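PDB 3DR6: yncA from Salmonella typhimurium, which probably transfers an acetyl group from acetyl-CoA to an acceptor substrate, as a putative acetyltransferase of the GNAT family. Local coordinates for residues C[86-91]-C[105-110]. Sequence-based numbering, arbitrary orientation. Where two conformers were deposited one is given.
Sequences HSVYVH and SRLIDE
His86 and Leu107 meet where helix 99-113 packs against strand 83-90, their CA atoms 8.0 Å apart. Followed outward, the histidine touches the helix first through its CB, which has the CD2 methyl of Leu107 3.3 Å away, a tight apolar approach. With chi1 at 78°, CG lies between the backbone N and the carbonyl carbon, and the ring is carried forward along its own strand: CG is already 4.3 Å from Leu107 CD2, and the methyl stands obliquely to the ring. Further on, ND1 and CE1 come alongside the next residue on the same side of the strand, 3.6 and 4.1 Å from Val88 CG2. At the tip NE2 hydrogen-bonds NE2 of His134, whose ring lies nearly parallel to that of His86.

Val88 adds a looser apolar contact, its CG2 4.3 Å from Leu107 CD2, so a single leucine methyl serves both strand residues. No hydrogen bond crosses between the segments. Polar pairing belongs to the helix itself, where Arg106 holds Glu110 side-on: NE and NH2 both reach OE2, NE at 2.9 Å, and OE2 lies in the guanidinium plane. Arg113 is a second basic partner of that oxygen, while Phe8 makes a cation-pi contact with Arg106.

Leu104 and Leu103 extend the apolar seam onto His86 and Val88. Together they seat the helix on the sheet in the beta-alpha-beta unit formed by strand 83-90, helix 99-113 and strand 118-124; its first strand and helix form GNAT motif A, whose connecting loop binds the acetyl-CoA pyrophosphate in relatives and probably here.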
loop_
_atom_site.group_PDB
_atom_site.type_symbol
_atom_site.label_atom_id
_atom_site.label_comp_id
_atom_site.label_asym_id
_atom_site.label_seq_id
_atom_site.Cartn_x
_atom_site.Cartn_y
_atom_site.Cartn_z
ATOM N N HIS C 86 5.721 9.392 1.720
ATOM C CA HIS C 86 6.707 10.345 1.176
ATOM C C HIS C 86 7.758 9.631 0.351
ATOM O O HIS C 86 7.958 8.440 0.506
ATOM C CB HIS C 86 7.367 11.208 2.293
ATOM C CG HIS C 86 8.445 10.515 3.083
ATOM N ND1 HIS C 86 9.646 10.126 2.530
ATOM C CD2 HIS C 86 8.520 10.197 4.400
ATOM C CE1 HIS C 86 10.392 9.554 3.463
ATOM N NE2 HIS C 86 9.738 9.612 4.612
ATOM N N SER C 87 8.408 10.376 -0.526
ATOM C CA SER C 87 9.609 9.903 -1.167
ATOM C C SER C 87 10.591 11.069 -1.127
ATOM O O SER C 87 10.263 12.190 -1.547
ATOM C CB SER C 87 9.316 9.372 -2.583
ATOM O OG SER C 87 8.903 10.422 -3.472
ATOM N N VAL C 88 11.749 10.817 -0.526
ATOM C CA VAL C 88 12.814 11.815 -0.423
ATOM C C VAL C 88 14.092 11.170 -0.952
ATOM O O VAL C 88 14.548 10.142 -0.413
ATOM C CB VAL C 88 13.017 12.265 1.049
ATOM C CG1 VAL C 88 14.202 13.189 1.170
ATOM C CG2 VAL C 88 11.763 12.941 1.585
ATOM N N TYR C 89 14.661 11.746 -2.007
ATOM C CA TYR C 89 15.873 11.184 -2.604
ATOM C C TYR C 89 16.925 12.271 -2.740
ATOM O O TYR C 89 16.671 13.335 -3.302
ATOM C CB TYR C 89 15.570 10.532 -3.966
ATOM C CG TYR C 89 14.506 9.443 -3.898
ATOM C CD1 TYR C 89 14.699 8.304 -3.112
ATOM C CD2 TYR C 89 13.313 9.561 -4.610
ATOM C CE1 TYR C 89 13.707 7.298 -3.021
ATOM C CE2 TYR C 89 12.331 8.561 -4.538
ATOM C CZ TYR C 89 12.547 7.440 -3.741
ATOM O OH TYR C 89 11.587 6.450 -3.646
ATOM N N VAL C 90 18.104 11.997 -2.203
ATOM C CA VAL C 90 19.228 12.911 -2.294
ATOM C C VAL C 90 20.221 12.412 -3.372
ATOM O O VAL C 90 20.463 11.210 -3.516
ATOM C CB VAL C 90 19.884 13.088 -0.898
ATOM C CG1 VAL C 90 21.147 13.936 -0.966
ATOM C CG2 VAL C 90 18.851 13.711 0.086
ATOM N N HIS C 91 20.757 13.354 -4.144
ATOM C CA HIS C 91 21.684 13.043 -5.218
ATOM C C HIS C 91 22.937 12.431 -4.567
ATOM O O HIS C 91 23.377 12.917 -3.517
ATOM C CB HIS C 91 22.018 14.340 -5.939
ATOM C CG HIS C 91 22.890 14.157 -7.141
ATOM N ND1 HIS C 91 24.208 13.765 -7.051
ATOM C CD2 HIS C 91 22.632 14.324 -8.459
ATOM C CE1 HIS C 91 24.728 13.701 -8.267
ATOM N NE2 HIS C 91 23.795 14.045 -9.138
ATOM N N SER C 105 11.325 17.659 6.472
ATOM C CA SER C 105 10.690 18.645 7.359
ATOM C C SER C 105 9.763 19.564 6.563
ATOM O O SER C 105 8.598 19.746 6.918
ATOM C CB SER C 105 11.736 19.461 8.131
ATOM O OG SER C 105 11.128 20.206 9.173
ATOM N N ARG C 106 10.275 20.109 5.463
ATOM C CA ARG C 106 9.471 20.965 4.584
ATOM C C ARG C 106 8.240 20.209 4.034
ATOM O O ARG C 106 7.115 20.747 4.019
ATOM C CB ARG C 106 10.319 21.531 3.452
ATOM C CG ARG C 106 9.536 22.353 2.409
ATOM C CD ARG C 106 8.837 23.603 3.000
ATOM N NE ARG C 106 7.955 24.216 2.000
ATOM C CZ ARG C 106 8.369 25.026 1.016
ATOM N NH1 ARG C 106 9.657 25.350 0.883
ATOM N NH2 ARG C 106 7.491 25.519 0.153
ATOM N N LEU C 107 8.453 18.957 3.624
ATOM C CA LEU C 107 7.378 18.094 3.116
ATOM C C LEU C 107 6.220 17.945 4.111
ATOM O O LEU C 107 5.043 18.030 3.744
ATOM C CB LEU C 107 7.944 16.711 2.765
ATOM C CG LEU C 107 7.139 15.890 1.774
ATOM C CD1 LEU C 107 7.093 16.607 0.385
ATOM C CD2 LEU C 107 7.712 14.470 1.691
ATOM N N ILE C 108 6.575 17.744 5.372
ATOM C CA ILE C 108 5.598 17.584 6.454
ATOM C C ILE C 108 4.699 18.821 6.570
ATOM O O ILE C 108 3.497 18.698 6.761
ATOM C CB ILE C 108 6.306 17.317 7.797
ATOM C CG1 ILE C 108 6.880 15.902 7.825
ATOM C CG2 ILE C 108 5.360 17.533 8.984
ATOM C CD1 ILE C 108 8.026 15.712 8.837
ATOM N N ASP C 109 5.302 19.998 6.430
ATOM C CA ASP C 109 4.581 21.260 6.446
ATOM C C ASP C 109 3.566 21.303 5.320
ATOM O O ASP C 109 2.429 21.727 5.528
ATOM C CB ASP C 109 5.556 22.423 6.250
ATOM C CG ASP C 109 6.462 22.639 7.440
ATOM O OD1 ASP C 109 6.107 22.228 8.559
ATOM O OD2 ASP C 109 7.542 23.241 7.241
ATOM N N GLU C 110 3.986 20.854 4.134
ATOM C CA GLU C 110 3.115 20.829 2.959
ATOM C C GLU C 110 1.987 19.841 3.169
ATOM O O GLU C 110 0.860 20.119 2.797
ATOM C CB GLU C 110 3.887 20.523 1.667
ATOM C CG GLU C 110 4.925 21.594 1.262
ATOM C CD GLU C 110 4.352 23.002 1.119
ATOM O OE1 GLU C 110 3.167 23.154 0.718
ATOM O OE2 GLU C 110 5.101 23.963 1.414
#